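Local coordinates for hypothetical protein XCC3642 (Xanthomonas campestris pv. campestris, PDB 2E12) that is of unknown function but adopts a novel variant of the Sm-like fold, which hints at a possible role in RNA binding, at residues I33-D36 with D37-I41; I81-D84 with R85-A88; Y9-Q12 with A13-A16. All blocks are in the same frame, centred on the assembly; numbering follows the deposited sequence.

From the N terminus, interaction 3 (9-16) comes first, turning the leading loop into helix 12-23. Interaction 1 (33-41) closes the hairpin between strands 30-35 and 40-42, and interaction 2 (81-88) turns strand 79-82 into strand 86-91. The three follow in series, neither nested nor crossed. Interactions 1 and 2 meet side by side in one antiparallel sheet, E34 bonding to V87 and A88 while D36 reaches R85. Interaction 3 joins interaction 2 through Y9 and D84 but stays about 7 Å, nearest atoms, from interaction 1. Interaction 2 thus lies between the helix start and the hairpin, tying both to the barrel-like body.

Interaction 1. Residues I33-D36 with D37-I41; sequences IELD and DGSMI
I33 and L35 run against I41 and S39 in a tight hairpin, the I33-D36 and D37-I41 segments lying 169° apart in direction, with I33 N bonded to I41 O at 2.8 Å and L35 N to S39 O at 3.0 Å. The reversal is a type I turn from L35 to G38, closed by G38 N to L35 O (3.2 Å). G38, at positive phi, then forms the G1 bulge that commonly accompanies such a turn.

D37 adds a side-chain bond to the bend: its OD1 accepts from S39 N at 2.9 Å, an Asx turn, and is met from above the carboxylate plane. With D37 CG wedged between its own backbone N and carbonyl carbon (chi1 73°), the carboxylate doubles back alongside L35, and OD1 comes to 3.3 Å from L35 CB. L35 CB also rests against S39 O, at 3.5 Å. At the open end I33 and I41 point the same way, I33 CB resting on the CG2 branch of I41 at 4.0 Å.

I33 is buried against L67 and I86, while I41 packs on I69, Q79 and I81. D36 forms a salt bridge with R85, and E34 bonds through its backbone to strand 86-91, which makes strand 30-35 the middle strand between 40-42 and 86-91.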
# COMPACT_ATOMS: atom_id res chain seq x y z
N ILE A 33 0.03 7.55 -16.49
CA ILE A 33 -0.94 7.29 -15.44
C ILE A 33 -2.35 6.99 -15.94
O ILE A 33 -2.83 7.61 -16.88
CB ILE A 33 -1.02 8.52 -14.52
CG1 ILE A 33 0.38 8.86 -14.00
CG2 ILE A 33 -1.99 8.26 -13.37
CD1 ILE A 33 0.46 10.16 -13.24
N GLU A 34 -3.00 6.02 -15.30
CA GLU A 34 -4.37 5.66 -15.63
C GLU A 34 -5.27 6.29 -14.56
O GLU A 34 -5.08 6.05 -13.37
CB GLU A 34 -4.57 4.13 -15.64
CG GLU A 34 -3.80 3.40 -16.74
CD GLU A 34 -4.27 1.96 -16.92
OE1 GLU A 34 -3.64 1.21 -17.70
OE2 GLU A 34 -5.28 1.58 -16.29
N LEU A 35 -6.25 7.09 -15.00
CA LEU A 35 -7.19 7.78 -14.12
C LEU A 35 -8.57 7.12 -14.13
O LEU A 35 -8.94 6.50 -15.13
CB LEU A 35 -7.32 9.24 -14.56
CG LEU A 35 -6.05 10.09 -14.52
CD1 LEU A 35 -6.25 11.34 -15.35
CD2 LEU A 35 -5.71 10.44 -13.08
N ASP A 36 -9.33 7.28 -13.05
CA ASP A 36 -10.66 6.66 -12.94
C ASP A 36 -11.78 7.22 -13.82
O ASP A 36 -12.93 6.79 -13.71
CB ASP A 36 -11.12 6.64 -11.47
CG ASP A 36 -11.38 8.03 -10.91
OD1 ASP A 36 -11.32 9.01 -11.67
OD2 ASP A 36 -11.66 8.14 -9.70
N ASP A 37 -11.45 8.17 -14.69
CA ASP A 37 -12.43 8.77 -15.59
C ASP A 37 -12.18 8.24 -17.02
O ASP A 37 -12.80 8.69 -17.98
CB ASP A 37 -12.31 10.28 -15.58
CG ASP A 37 -11.07 10.77 -16.29
OD1 ASP A 37 -10.02 10.09 -16.17
OD2 ASP A 37 -11.15 11.82 -16.96
N GLY A 38 -11.26 7.29 -17.12
CA GLY A 38 -10.93 6.70 -18.40
C GLY A 38 -9.75 7.38 -19.08
O GLY A 38 -9.13 6.82 -19.99
N SER A 39 -9.44 8.59 -18.64
CA SER A 39 -8.33 9.34 -19.23
C SER A 39 -6.98 8.87 -18.70
O SER A 39 -6.87 8.04 -17.80
CB SER A 39 -8.52 10.84 -18.97
OG SER A 39 -8.42 11.13 -17.58
N MET A 40 -5.93 9.43 -19.29
CA MET A 40 -4.58 9.08 -18.91
C MET A 40 -3.66 10.22 -19.26
O MET A 40 -3.76 10.82 -20.33
CB MET A 40 -4.15 7.80 -19.63
CG MET A 40 -4.51 7.74 -21.11
SD MET A 40 -3.53 8.83 -22.17
CE MET A 40 -2.20 7.71 -22.68
N ILE A 41 -2.77 10.55 -18.33
CA ILE A 41 -1.81 11.62 -18.52
C ILE A 41 -0.41 11.05 -18.43
O ILE A 41 -0.15 10.14 -17.64
CB ILE A 41 -1.98 12.73 -17.45
CG1 ILE A 41 -0.96 13.85 -17.70
CG2 ILE A 41 -1.79 12.14 -16.05
CD1 ILE A 41 -1.19 15.09 -16.86

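Interaction 2. Residues I81-D84 with R85-A88; sequences IWMD and RIVA
R85 folds back over W82 and D84, in the turn that precedes it. Its N points at W82 O through a weak bond of 3.3 Å, and its CG lies at the same distance from W82 O, with CB facing the CG2 methyl of I81. The chain bends twice, at chi2 and again at chi3, and this brings the guanidinium alongside the carboxylate of D84. The two flat groups are only 28° apart in tilt, and D84 OD1 sits over a guanidinium face. D84 OD2 is 3.7 Å from R85 NE, a long salt bridge in which no N-H is directed at the oxygen, so the attraction is one of charge alone. Each partner has a stronger tie outside the turn: D84 OD1 is hydrogen-bonded to Y9 OH, and R85 NH2 forms a salt bridge with D36.

I86 is tied back more firmly, its N reaching M83 O at 3.1 Å in a nearly straight bond (168°), although the donor stands above the carbonyl plane. Its CD1 touches CG of M83 at 4.3 Å. Both side chains are buried against W21 of helix 12-23, where M83 also meets L67.

V87 and A88 have left the turn and both face E34 of strand 30-35, a classic beta bulge. The bonds from W82 O and M83 O trace a short 3-10 turn, which carries the chain from strand 79-82 of one sheet to strand 86-91 of the other. A 3-10 turn joining the last two strands is a familiar feature of SH3-like and Sm-like small barrels, consistent with the variant Sm-like motif adopted here.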
# COMPACT_ATOMS: atom_id res chain seq x y z
N ILE A 81 -3.27 17.16 -10.23
CA ILE A 81 -4.36 16.20 -10.09
C ILE A 81 -4.42 15.67 -8.66
O ILE A 81 -3.40 15.57 -7.99
CB ILE A 81 -4.15 15.00 -11.03
CG1 ILE A 81 -4.13 15.47 -12.48
CG2 ILE A 81 -5.24 13.97 -10.81
CD1 ILE A 81 -3.94 14.34 -13.49
N TRP A 82 -5.62 15.35 -8.19
CA TRP A 82 -5.75 14.77 -6.86
C TRP A 82 -5.51 13.28 -7.07
O TRP A 82 -6.06 12.68 -7.99
CB TRP A 82 -7.14 15.04 -6.26
CG TRP A 82 -7.35 16.48 -5.90
CD1 TRP A 82 -7.89 17.45 -6.70
CD2 TRP A 82 -6.96 17.12 -4.69
NE1 TRP A 82 -7.85 18.66 -6.05
CE2 TRP A 82 -7.29 18.49 -4.81
CE3 TRP A 82 -6.36 16.68 -3.50
CZ2 TRP A 82 -7.04 19.42 -3.80
CZ3 TRP A 82 -6.12 17.61 -2.49
CH2 TRP A 82 -6.46 18.97 -2.65
N MET A 83 -4.66 12.70 -6.22
CA MET A 83 -4.28 11.30 -6.36
C MET A 83 -5.34 10.20 -6.18
O MET A 83 -5.12 9.08 -6.62
CB MET A 83 -3.07 11.02 -5.46
CG MET A 83 -1.77 11.59 -6.04
SD MET A 83 -0.44 11.78 -4.83
CE MET A 83 0.24 10.13 -4.81
N ASP A 84 -6.47 10.51 -5.55
CA ASP A 84 -7.51 9.49 -5.39
C ASP A 84 -8.14 9.11 -6.73
O ASP A 84 -8.94 8.17 -6.82
CB ASP A 84 -8.61 9.97 -4.44
CG ASP A 84 -9.22 11.30 -4.86
OD1 ASP A 84 -10.31 11.64 -4.36
OD2 ASP A 84 -8.61 12.01 -5.69
N ARG A 85 -7.77 9.83 -7.78
CA ARG A 85 -8.31 9.58 -9.12
C ARG A 85 -7.48 8.55 -9.91
O ARG A 85 -7.87 8.14 -11.00
CB ARG A 85 -8.36 10.89 -9.91
CG ARG A 85 -9.03 12.05 -9.17
CD ARG A 85 -10.55 11.91 -9.07
NE ARG A 85 -10.97 10.77 -8.25
CZ ARG A 85 -12.24 10.46 -8.00
NH1 ARG A 85 -13.22 11.20 -8.50
NH2 ARG A 85 -12.53 9.41 -7.25
N ILE A 86 -6.34 8.14 -9.35
CA ILE A 86 -5.46 7.19 -10.03
C ILE A 86 -5.84 5.72 -9.91
O ILE A 86 -6.19 5.26 -8.84
CB ILE A 86 -4.00 7.34 -9.54
CG1 ILE A 86 -3.47 8.71 -9.99
CG2 ILE A 86 -3.15 6.17 -10.04
CD1 ILE A 86 -2.10 9.08 -9.46
N VAL A 87 -5.71 5.01 -11.03
CA VAL A 87 -6.03 3.59 -11.11
C VAL A 87 -4.79 2.73 -11.43
O VAL A 87 -4.73 1.55 -11.09
CB VAL A 87 -7.09 3.35 -12.21
CG1 VAL A 87 -7.50 1.90 -12.24
CG2 VAL A 87 -8.29 4.23 -11.95
N ALA A 88 -3.80 3.34 -12.08
CA ALA A 88 -2.58 2.61 -12.43
C ALA A 88 -1.44 3.56 -12.75
O ALA A 88 -1.67 4.67 -13.22
CB ALA A 88 -2.85 1.69 -13.62

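Interaction 3. Residues Y9-Q12 with A13-A16; sequences YTEQ and AQIA
Q12 and I15 lie side by side at the start of helix 12-23, pointing the same way. The glutamine chain bends at chi2 (-45°), so that its amide comes up against the CD1 methyl of I15, with NE2 at 3.3 Å. Its other amide atom, OE1, makes a weak hydrogen bond to NE2 of H20 of the second subunit, a residue that also packs on A16. The backbone of Q12 gives the second rung of the helical ladder: A16 N donates to Q12 O at 3.0 Å, from above the carbonyl plane.

I15 is held one step earlier, at the first rung. Its N meets E11 O at 3.1 Å in the plane of the carbonyl, and its CG1 packs against the same oxygen at 3.5 Å. E11 O receives a second, weak bond from Q14 N, so two successive amides share one acceptor.

Q14 turns to the loop that leads into the helix. With chi2 at 54° its chain bends back, placing NE2 3.6 Å from CB of E11. Its CG lies 3.9 Å from CD1 of Y9, approaching the ring obliquely, while the amide stands at right angles to the ring plane. The far end of that tyrosine is bonded through OH to D84.

The arrangement is a helix N-terminus, with E11 as the N-cap residue whose carbonyl gathers the first amides. A helix leading into the barrel strands is a regular element of Sm-like proteins, and here its first turn also borders the second subunit.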
# COMPACT_ATOMS: atom_id res chain seq x y z
N TYR A 9 -10.05 10.49 2.53
CA TYR A 9 -10.19 9.07 2.91
C TYR A 9 -9.64 8.63 4.29
O TYR A 9 -8.57 9.06 4.70
CB TYR A 9 -9.53 8.21 1.83
CG TYR A 9 -10.06 8.49 0.45
CD1 TYR A 9 -11.20 7.84 -0.03
CD2 TYR A 9 -9.48 9.47 -0.36
CE1 TYR A 9 -11.75 8.16 -1.27
CE2 TYR A 9 -10.01 9.79 -1.59
CZ TYR A 9 -11.15 9.14 -2.05
OH TYR A 9 -11.69 9.46 -3.27
N THR A 10 -10.37 7.74 4.95
CA THR A 10 -9.98 7.26 6.28
C THR A 10 -9.86 5.73 6.40
O THR A 10 -9.43 5.22 7.43
CB THR A 10 -10.99 7.72 7.36
OG1 THR A 10 -12.26 7.12 7.12
CG2 THR A 10 -11.15 9.24 7.32
N GLU A 11 -10.24 5.02 5.35
CA GLU A 11 -10.18 3.55 5.38
C GLU A 11 -8.77 3.06 5.00
O GLU A 11 -8.21 3.48 3.99
CB GLU A 11 -11.22 2.97 4.42
CG GLU A 11 -11.55 1.50 4.65
CD GLU A 11 -12.32 1.27 5.94
OE1 GLU A 11 -13.28 2.03 6.20
OE2 GLU A 11 -11.97 0.33 6.69
N GLN A 12 -8.23 2.15 5.81
CA GLN A 12 -6.89 1.62 5.60
C GLN A 12 -6.60 1.05 4.21
O GLN A 12 -5.44 1.01 3.79
CB GLN A 12 -6.55 0.59 6.68
CG GLN A 12 -6.48 1.21 8.07
CD GLN A 12 -5.70 2.52 8.07
OE1 GLN A 12 -4.48 2.53 7.89
NE2 GLN A 12 -6.40 3.63 8.27
N ALA A 13 -7.63 0.61 3.50
CA ALA A 13 -7.45 0.07 2.16
C ALA A 13 -7.14 1.18 1.17
O ALA A 13 -6.34 1.00 0.25
CB ALA A 13 -8.68 -0.69 1.72
N GLN A 14 -7.78 2.34 1.34
CA GLN A 14 -7.58 3.48 0.46
C GLN A 14 -6.27 4.19 0.81
O GLN A 14 -5.63 4.77 -0.06
CB GLN A 14 -8.74 4.48 0.57
CG GLN A 14 -9.98 4.12 -0.24
CD GLN A 14 -10.51 2.74 0.08
OE1 GLN A 14 -9.95 1.73 -0.36
NE2 GLN A 14 -11.59 2.68 0.85
N ILE A 15 -5.89 4.14 2.08
CA ILE A 15 -4.64 4.77 2.48
C ILE A 15 -3.51 3.91 1.94
O ILE A 15 -2.47 4.43 1.50
CB ILE A 15 -4.53 4.88 4.01
CG1 ILE A 15 -5.65 5.76 4.56
CG2 ILE A 15 -3.20 5.50 4.37
CD1 ILE A 15 -5.61 5.91 6.05
N ALA A 16 -3.71 2.59 1.95
CA ALA A 16 -2.70 1.66 1.43
C ALA A 16 -2.48 1.91 -0.06
O ALA A 16 -1.35 1.89 -0.55
CB ALA A 16 -3.14 0.21 1.66